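Local coordinates for protein deoxyhypusine hydroxylase (Homo sapiens, PDB 4D50) that hydroxylates the deoxyhypusine side chain of the translation factor eIF5A at a peroxo-bridged diiron centre, completing the formation of hypusine, at residues Leu177-Arg188 / Leu209-Gln220. Numbering follows the deposited sequence.
Sequences LFERYRAMFALR and LFRHEVGYVLGQ. With FE (Fe (III) ion), chain C; PER (peroxide ion), chain E.
Phe210 lies between Arg180 and Met184, its ring a knob in a hole that Leu177 and Tyr181 complete. The Arg180 guanidinium covers one face as a cation-pi partner, CZ 4.3 Å from the ring centroid and the two planes 34° apart, while NE and NH1 of this arginine are held by Leu170 O and Glu173. Over the opposite face sits the Met184 methyl, a CH-pi contact with CE 3.7 Å from Phe210 CE2. Met184 runs extended from its backbone and bends only at its last torsion (chi3 -66°), which turns CE toward both the ring and Val214 CG2; the whole side chain is the reciprocal knob among Phe210, Glu213, Val214 and Val217. Beside this pair, the Tyr181 ring crosses the Glu213 side chain at about a right angle, Tyr181 CE2 3.5 Å from Glu213 CG, and one water joins Tyr181 OH to Glu213 OE1. Glu213 OE2 meets the edge of the Phe185 ring, whose CE1 presses on Val217 CG1 at 3.4 Å. At the far end Arg188 NH1 gives Gln220 OE1 a 2.6 Å hydrogen bond in the guanidinium plane, while its NH2 forms a salt bridge with Asp153. A leucine in place of Arg188 would probably leave Gln220 OE1 without its donor and Asp153 without its charge partner, the amide then held mainly through Ser151. The near-parallel helices, 17° apart, belong to successive HEAT-like repeats 3 and 4. His212 ND1 donates to Leu209 O, which helps to hold the ring's rotation with NE2 on the iron shared with His94 and Glu95. Leu209 O lies 3.4 Å from Tyr181 OH, so the contact probably helps to position the helix carrying this ligand.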
# COMPACT_ATOMS: atom_id res chain seq x y z
N LEU A 177 14.40 -4.82 10.15
CA LEU A 177 13.20 -4.81 9.39
C LEU A 177 13.45 -4.64 7.90
O LEU A 177 12.84 -5.31 7.07
CB LEU A 177 12.29 -3.73 9.88
CG LEU A 177 10.87 -3.96 9.44
CD1 LEU A 177 10.29 -5.29 9.88
CD2 LEU A 177 10.07 -2.84 9.99
N PHE A 178 14.42 -3.79 7.55
CA PHE A 178 14.68 -3.55 6.15
C PHE A 178 15.14 -4.79 5.47
O PHE A 178 14.72 -5.06 4.34
CB PHE A 178 15.73 -2.44 5.99
CG PHE A 178 15.92 -1.98 4.59
CD1 PHE A 178 14.98 -1.20 3.97
CD2 PHE A 178 17.12 -2.25 3.92
CE1 PHE A 178 15.19 -0.72 2.70
CE2 PHE A 178 17.35 -1.72 2.69
CZ PHE A 178 16.39 -0.94 2.08
N GLU A 179 15.99 -5.55 6.14
CA GLU A 179 16.55 -6.76 5.51
C GLU A 179 15.41 -7.80 5.33
O GLU A 179 15.37 -8.54 4.32
CB GLU A 179 17.67 -7.29 6.38
CG GLU A 179 19.06 -6.74 6.12
CD GLU A 179 19.27 -5.25 6.43
OE1 GLU A 179 18.40 -4.59 7.05
OE2 GLU A 179 20.36 -4.74 6.04
N ARG A 180 14.49 -7.83 6.29
CA ARG A 180 13.37 -8.73 6.26
C ARG A 180 12.47 -8.34 5.09
O ARG A 180 11.92 -9.24 4.45
CB ARG A 180 12.58 -8.72 7.58
CG ARG A 180 13.47 -9.06 8.72
CD ARG A 180 12.70 -9.14 10.02
NE ARG A 180 11.69 -10.19 10.05
CZ ARG A 180 10.77 -10.30 11.03
NH1 ARG A 180 10.76 -9.45 12.08
NH2 ARG A 180 9.87 -11.27 11.03
N TYR A 181 12.24 -7.06 4.90
CA TYR A 181 11.45 -6.59 3.76
C TYR A 181 12.12 -6.92 2.45
O TYR A 181 11.49 -7.25 1.42
CB TYR A 181 11.21 -5.07 3.84
CG TYR A 181 9.97 -4.64 4.57
CD1 TYR A 181 9.73 -5.05 5.88
CD2 TYR A 181 9.13 -3.73 4.02
CE1 TYR A 181 8.59 -4.68 6.55
CE2 TYR A 181 7.97 -3.35 4.70
CZ TYR A 181 7.72 -3.83 5.96
OH TYR A 181 6.58 -3.40 6.68
N ARG A 182 13.46 -6.86 2.42
CA ARG A 182 14.11 -7.21 1.15
C ARG A 182 13.84 -8.70 0.77
O ARG A 182 13.68 -9.04 -0.39
CB ARG A 182 15.65 -6.95 1.30
CG ARG A 182 16.00 -5.49 1.37
CD ARG A 182 17.44 -5.19 0.98
NE ARG A 182 17.76 -5.62 -0.36
CZ ARG A 182 19.00 -5.62 -0.85
NH1 ARG A 182 20.01 -5.24 -0.06
NH2 ARG A 182 19.22 -6.08 -2.05
N ALA A 183 13.80 -9.56 1.77
CA ALA A 183 13.63 -11.00 1.59
C ALA A 183 12.15 -11.21 1.19
O ALA A 183 11.87 -12.02 0.34
CB ALA A 183 13.91 -11.70 2.88
N MET A 184 11.29 -10.38 1.69
CA MET A 184 9.84 -10.43 1.42
C MET A 184 9.61 -10.11 -0.09
O MET A 184 8.90 -10.84 -0.79
CB MET A 184 9.04 -9.42 2.27
CG MET A 184 7.54 -9.67 2.26
SD MET A 184 6.71 -8.22 3.01
CE MET A 184 7.25 -8.28 4.68
N PHE A 185 10.23 -9.05 -0.61
CA PHE A 185 10.08 -8.71 -2.01
C PHE A 185 10.76 -9.69 -2.89
O PHE A 185 10.24 -10.00 -3.98
CB PHE A 185 10.48 -7.25 -2.30
CG PHE A 185 9.54 -6.31 -1.68
CD1 PHE A 185 8.23 -6.22 -2.15
CD2 PHE A 185 9.92 -5.57 -0.58
CE1 PHE A 185 7.30 -5.42 -1.51
CE2 PHE A 185 8.94 -4.83 0.09
CZ PHE A 185 7.66 -4.82 -0.37
N ALA A 186 11.91 -10.26 -2.45
CA ALA A 186 12.52 -11.36 -3.24
C ALA A 186 11.66 -12.61 -3.32
O ALA A 186 11.61 -13.25 -4.36
CB ALA A 186 13.88 -11.74 -2.67
N LEU A 187 10.90 -12.86 -2.30
CA LEU A 187 9.96 -14.05 -2.25
C LEU A 187 8.86 -13.84 -3.24
O LEU A 187 8.55 -14.72 -3.98
CB LEU A 187 9.47 -14.28 -0.85
CG LEU A 187 10.45 -15.03 0.05
CD1 LEU A 187 10.11 -14.83 1.52
CD2 LEU A 187 10.54 -16.47 -0.31
N ARG A 188 8.27 -12.66 -3.21
CA ARG A 188 7.20 -12.27 -4.10
C ARG A 188 7.68 -12.45 -5.56
O ARG A 188 7.03 -13.09 -6.39
CB ARG A 188 6.68 -10.90 -3.80
CG ARG A 188 5.71 -10.45 -4.89
CD ARG A 188 5.64 -8.92 -5.04
NE ARG A 188 6.90 -8.38 -5.52
CZ ARG A 188 7.24 -7.09 -5.49
NH1 ARG A 188 6.37 -6.13 -5.09
NH2 ARG A 188 8.42 -6.77 -5.98
N LEU A 209 2.97 -3.54 11.04
CA LEU A 209 3.44 -3.03 9.72
C LEU A 209 3.94 -4.18 8.86
O LEU A 209 3.50 -4.33 7.69
CB LEU A 209 4.56 -2.01 9.90
CG LEU A 209 4.77 -1.12 8.69
CD1 LEU A 209 3.66 -0.13 8.50
CD2 LEU A 209 6.10 -0.42 8.76
N PHE A 210 4.83 -5.00 9.42
CA PHE A 210 5.36 -6.18 8.73
C PHE A 210 4.28 -7.11 8.21
O PHE A 210 4.31 -7.47 7.00
CB PHE A 210 6.27 -6.97 9.69
CG PHE A 210 6.83 -8.28 9.13
CD1 PHE A 210 6.11 -9.47 9.27
CD2 PHE A 210 8.05 -8.34 8.51
CE1 PHE A 210 6.62 -10.67 8.85
CE2 PHE A 210 8.52 -9.56 7.96
CZ PHE A 210 7.82 -10.70 8.16
N ARG A 211 3.31 -7.46 9.05
CA ARG A 211 2.23 -8.37 8.63
C ARG A 211 1.40 -7.75 7.50
O ARG A 211 0.94 -8.43 6.58
CB ARG A 211 1.31 -8.69 9.81
CG ARG A 211 2.01 -9.64 10.75
CD ARG A 211 1.08 -10.30 11.77
NE ARG A 211 0.29 -9.37 12.51
CZ ARG A 211 0.68 -8.73 13.63
NH1 ARG A 211 1.94 -8.86 14.08
NH2 ARG A 211 -0.19 -7.93 14.29
N HIS A 212 1.15 -6.48 7.60
CA HIS A 212 0.36 -5.84 6.58
C HIS A 212 1.06 -5.89 5.25
O HIS A 212 0.44 -6.07 4.22
CB HIS A 212 -0.08 -4.42 7.07
CG HIS A 212 0.40 -3.24 6.30
ND1 HIS A 212 1.69 -2.78 6.38
CD2 HIS A 212 -0.27 -2.30 5.58
CE1 HIS A 212 1.83 -1.73 5.60
NE2 HIS A 212 0.65 -1.39 5.15
N GLU A 213 2.37 -5.64 5.27
CA GLU A 213 3.15 -5.74 4.07
C GLU A 213 3.08 -7.11 3.46
O GLU A 213 3.02 -7.24 2.22
CB GLU A 213 4.60 -5.29 4.33
CG GLU A 213 5.30 -4.94 3.06
CD GLU A 213 4.80 -3.66 2.38
OE1 GLU A 213 4.49 -2.67 3.08
OE2 GLU A 213 4.75 -3.68 1.13
N VAL A 214 3.19 -8.14 4.30
CA VAL A 214 3.02 -9.53 3.83
C VAL A 214 1.72 -9.70 3.08
O VAL A 214 1.67 -10.27 1.96
CB VAL A 214 3.13 -10.50 5.03
CG1 VAL A 214 2.79 -11.95 4.63
CG2 VAL A 214 4.57 -10.50 5.54
N GLY A 215 0.67 -9.12 3.66
CA GLY A 215 -0.71 -9.13 3.07
C GLY A 215 -0.66 -8.47 1.67
O GLY A 215 -1.18 -8.99 0.70
N TYR A 216 -0.06 -7.29 1.58
CA TYR A 216 0.03 -6.58 0.31
C TYR A 216 0.78 -7.42 -0.75
O TYR A 216 0.29 -7.60 -1.88
CB TYR A 216 0.72 -5.21 0.57
CG TYR A 216 1.13 -4.41 -0.66
CD1 TYR A 216 2.42 -4.56 -1.23
CD2 TYR A 216 0.27 -3.46 -1.23
CE1 TYR A 216 2.81 -3.81 -2.37
CE2 TYR A 216 0.67 -2.71 -2.33
CZ TYR A 216 1.92 -2.91 -2.91
OH TYR A 216 2.33 -2.10 -4.00
N VAL A 217 1.94 -7.97 -0.40
CA VAL A 217 2.71 -8.72 -1.38
C VAL A 217 2.01 -10.04 -1.78
O VAL A 217 2.07 -10.39 -2.95
CB VAL A 217 4.13 -9.04 -1.00
CG1 VAL A 217 4.95 -7.77 -0.65
CG2 VAL A 217 4.22 -9.91 0.17
N LEU A 218 1.27 -10.64 -0.86
CA LEU A 218 0.44 -11.81 -1.18
C LEU A 218 -0.67 -11.40 -2.18
O LEU A 218 -0.97 -12.19 -3.13
CB LEU A 218 -0.11 -12.48 0.09
CG LEU A 218 0.90 -13.32 0.86
CD1 LEU A 218 0.35 -13.70 2.24
CD2 LEU A 218 1.47 -14.46 0.06
N GLY A 219 -1.25 -10.22 -2.05
CA GLY A 219 -2.20 -9.70 -2.99
C GLY A 219 -1.59 -9.38 -4.33
O GLY A 219 -2.23 -9.51 -5.41
N GLN A 220 -0.28 -9.04 -4.35
CA GLN A 220 0.40 -8.76 -5.63
C GLN A 220 0.73 -10.04 -6.32
O GLN A 220 0.46 -10.16 -7.56
CB GLN A 220 1.70 -8.00 -5.38
CG GLN A 220 1.55 -6.58 -4.96
CD GLN A 220 2.92 -5.89 -5.00
OE1 GLN A 220 3.87 -6.28 -4.31
NE2 GLN A 220 3.02 -4.92 -5.86
FE FE C . 0.09 0.57 4.15
O1 PER E . -1.86 0.60 5.23
O2 PER E . -3.00 -0.42 5.38
O HOH W 1 5.25 -1.50 5.28
O HOH W 2 -1.13 -0.18 2.56
O HOH W 3 1.76 0.23 2.79